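PDB 4BLO: packaging enzyme P4 from Pseudomonas phage phi6, which hydrolyses nucleoside triphosphates as a hexameric, RecA-like ATPase and probably uses that energy to drive viral RNA into the phage capsid. Local coordinates for residues L[26-30]-L[31-35]. Numbering follows the deposited sequence.
Sequences SLQVL and GRPTA
Gln28 reaches across the turn and donates from NE2 to the backbone O of Gly31 (2.8 Å), which lies close to the plane of the amide. The donor itself stands tilted 32° from the Gly31 carbonyl plane. With CG anti to the backbone N (chi1 -164°) and the chain extended beyond it, the amide comes alongside the Pro33 ring, where NE2 of Gln28 is 3.9 Å from CD of Pro33. The same NE2 also donates to Gly96 O, and OE1 accepts from Tyr98 N, so both ends of this buried amide are satisfied and its flip is fixed. Farther from the turn, Leu27 and Thr34 form the hydrogen-bonded pair of a short antiparallel beta hairpin: Thr34 N to Leu27 O is 2.8 Å and almost straight (178° at the hydrogen), while the return bond from Leu27 N to Thr34 O is more bent. Within the returning arm, Thr34 OG1 donates to Arg32 O (3.1 Å). Two more carbonyls of the loop are satisfied from another chain: Gln28 O accepts from Arg195 NH2 and Leu30 O from Lys197 NZ, both of one neighbouring subunit, while Leu93 of a different neighbouring subunit packs on Leu27 and Thr34.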
ATOM      1  N   SER L  26     -15.147  19.431  16.731  1.00 48.15           N
ATOM      2  CA  SER L  26     -14.035  19.054  15.872  1.00 46.26           C
ATOM      3  C   SER L  26     -14.498  18.013  14.857  1.00 47.94           C
ATOM      4  O   SER L  26     -15.664  17.616  14.854  1.00 46.54           O
ATOM      5  CB  SER L  26     -12.874  18.511  16.700  1.00 48.22           C
ATOM      6  OG  SER L  26     -12.321  19.514  17.540  1.00 55.86           O
ATOM      7  N   LEU L  27     -13.591  17.595  13.979  1.00 44.06           N
ATOM      8  CA  LEU L  27     -13.844  16.568  12.978  1.00 41.02           C
ATOM      9  C   LEU L  27     -12.560  15.822  12.719  1.00 40.64           C
ATOM     10  O   LEU L  27     -11.476  16.369  12.907  1.00 41.87           O
ATOM     11  CB  LEU L  27     -14.434  17.142  11.686  1.00 40.19           C
ATOM     12  CG  LEU L  27     -15.238  16.149  10.851  1.00 43.42           C
ATOM     13  CD1 LEU L  27     -16.647  15.995  11.377  1.00 42.47           C
ATOM     14  CD2 LEU L  27     -15.263  16.555   9.410  1.00 47.06           C
ATOM     15  N   GLN L  28     -12.624  14.533  12.437  1.00 26.79           N
ATOM     16  CA  GLN L  28     -11.480  13.689  12.163  1.00 27.48           C
ATOM     17  C   GLN L  28     -11.832  12.696  11.068  1.00 31.54           C
ATOM     18  O   GLN L  28     -12.972  12.208  11.018  1.00 30.99           O
ATOM     19  CB  GLN L  28     -11.023  12.965  13.428  1.00 29.57           C
ATOM     20  CG  GLN L  28      -9.612  12.378  13.330  1.00 42.60           C
ATOM     21  CD  GLN L  28      -9.365  11.263  14.316  1.00 41.37           C
ATOM     22  OE1 GLN L  28     -10.279  10.708  14.925  1.00 45.71           O
ATOM     23  NE2 GLN L  28      -8.120  10.909  14.491  1.00 15.30           N
ATOM     24  N   VAL L  29     -10.860  12.428  10.202  1.00 26.18           N
ATOM     25  CA  VAL L  29     -10.933  11.344   9.235  1.00 23.80           C
ATOM     26  C   VAL L  29     -10.110  10.060   9.068  1.00 28.07           C
ATOM     27  O   VAL L  29     -10.640   8.958   9.212  1.00 28.46           O
ATOM     28  CB  VAL L  29     -10.756  11.855   7.790  1.00 26.46           C
ATOM     29  CG1 VAL L  29     -11.183  10.789   6.794  1.00 25.59           C
ATOM     30  CG2 VAL L  29     -11.547  13.137   7.582  1.00 25.01           C
ATOM     31  N   LEU L  30      -8.820  10.203   8.771  1.00 25.77           N
ATOM     32  CA  LEU L  30      -7.716   9.281   9.027  1.00 26.03           C
ATOM     33  C   LEU L  30      -6.488   9.951   9.654  1.00 31.46           C
ATOM     34  O   LEU L  30      -5.468   9.300   9.877  1.00 34.08           O
ATOM     35  CB  LEU L  30      -7.313   8.561   7.737  1.00 26.16           C
ATOM     36  CG  LEU L  30      -8.281   7.492   7.228  1.00 29.43           C
ATOM     37  CD1 LEU L  30      -7.652   6.693   6.095  1.00 29.12           C
ATOM     38  CD2 LEU L  30      -8.712   6.573   8.361  1.00 30.91           C
ATOM     39  N   GLY L  31      -6.585  11.250   9.928  1.00 27.00           N
ATOM     40  CA  GLY L  31      -5.450  12.014  10.408  1.00 28.08           C
ATOM     41  C   GLY L  31      -5.659  12.399  11.854  1.00 33.51           C
ATOM     42  O   GLY L  31      -6.022  11.549  12.679  1.00 31.95           O
ATOM     43  N   ARG L  32      -5.384  13.877  12.330  1.00 40.35           N
ATOM     44  CA  ARG L  32      -5.556  14.386  13.695  1.00 41.10           C
ATOM     45  C   ARG L  32      -6.897  15.133  13.823  1.00 45.15           C
ATOM     46  O   ARG L  32      -7.309  15.804  12.855  1.00 45.29           O
ATOM     47  CB  ARG L  32      -4.377  15.295  14.101  1.00 44.23           C
ATOM     48  CG  ARG L  32      -3.182  14.472  14.618  1.00 70.71           C
ATOM     49  CD  ARG L  32      -2.186  15.225  15.488  1.00 94.31           C
ATOM     50  NE  ARG L  32      -1.656  16.423  14.827  1.00112.22           N
ATOM     51  CZ  ARG L  32      -0.578  16.442  14.047  1.00126.09           C
ATOM     52  NH1 ARG L  32       0.101  15.326  13.813  1.00112.85           N
ATOM     53  NH2 ARG L  32      -0.169  17.579  13.497  1.00111.04           N
ATOM     54  N   PRO L  33      -7.609  15.031  14.979  1.00 39.48           N
ATOM     55  CA  PRO L  33      -8.852  15.802  15.134  1.00 38.38           C
ATOM     56  C   PRO L  33      -8.599  17.281  14.854  1.00 43.40           C
ATOM     57  O   PRO L  33      -7.601  17.840  15.347  1.00 44.17           O
ATOM     58  CB  PRO L  33      -9.235  15.567  16.599  1.00 40.24           C
ATOM     59  CG  PRO L  33      -8.582  14.300  16.958  1.00 44.57           C
ATOM     60  CD  PRO L  33      -7.283  14.307  16.223  1.00 40.87           C
ATOM     61  N   THR L  34      -9.452  17.884  14.000  1.00 39.08           N
ATOM     62  CA  THR L  34      -9.342  19.289  13.601  1.00 39.79           C
ATOM     63  C   THR L  34     -10.565  20.047  14.089  1.00 44.19           C
ATOM     64  O   THR L  34     -11.694  19.680  13.755  1.00 43.73           O
ATOM     65  CB  THR L  34      -9.145  19.461  12.068  1.00 44.81           C
ATOM     66  OG1 THR L  34      -8.235  18.473  11.582  1.00 51.01           O
ATOM     67  CG2 THR L  34      -8.613  20.832  11.712  1.00 42.56           C
ATOM     68  N   ALA L  35     -10.325  21.128  14.848  1.00 41.58           N
ATOM     69  CA  ALA L  35     -11.361  21.992  15.402  1.00 42.01           C
ATOM     70  C   ALA L  35     -12.100  22.768  14.312  1.00 44.39           C
ATOM     71  O   ALA L  35     -11.498  23.140  13.299  1.00 44.60           O
ATOM     72  CB  ALA L  35     -10.739  22.957  16.397  1.00 45.11           C
TER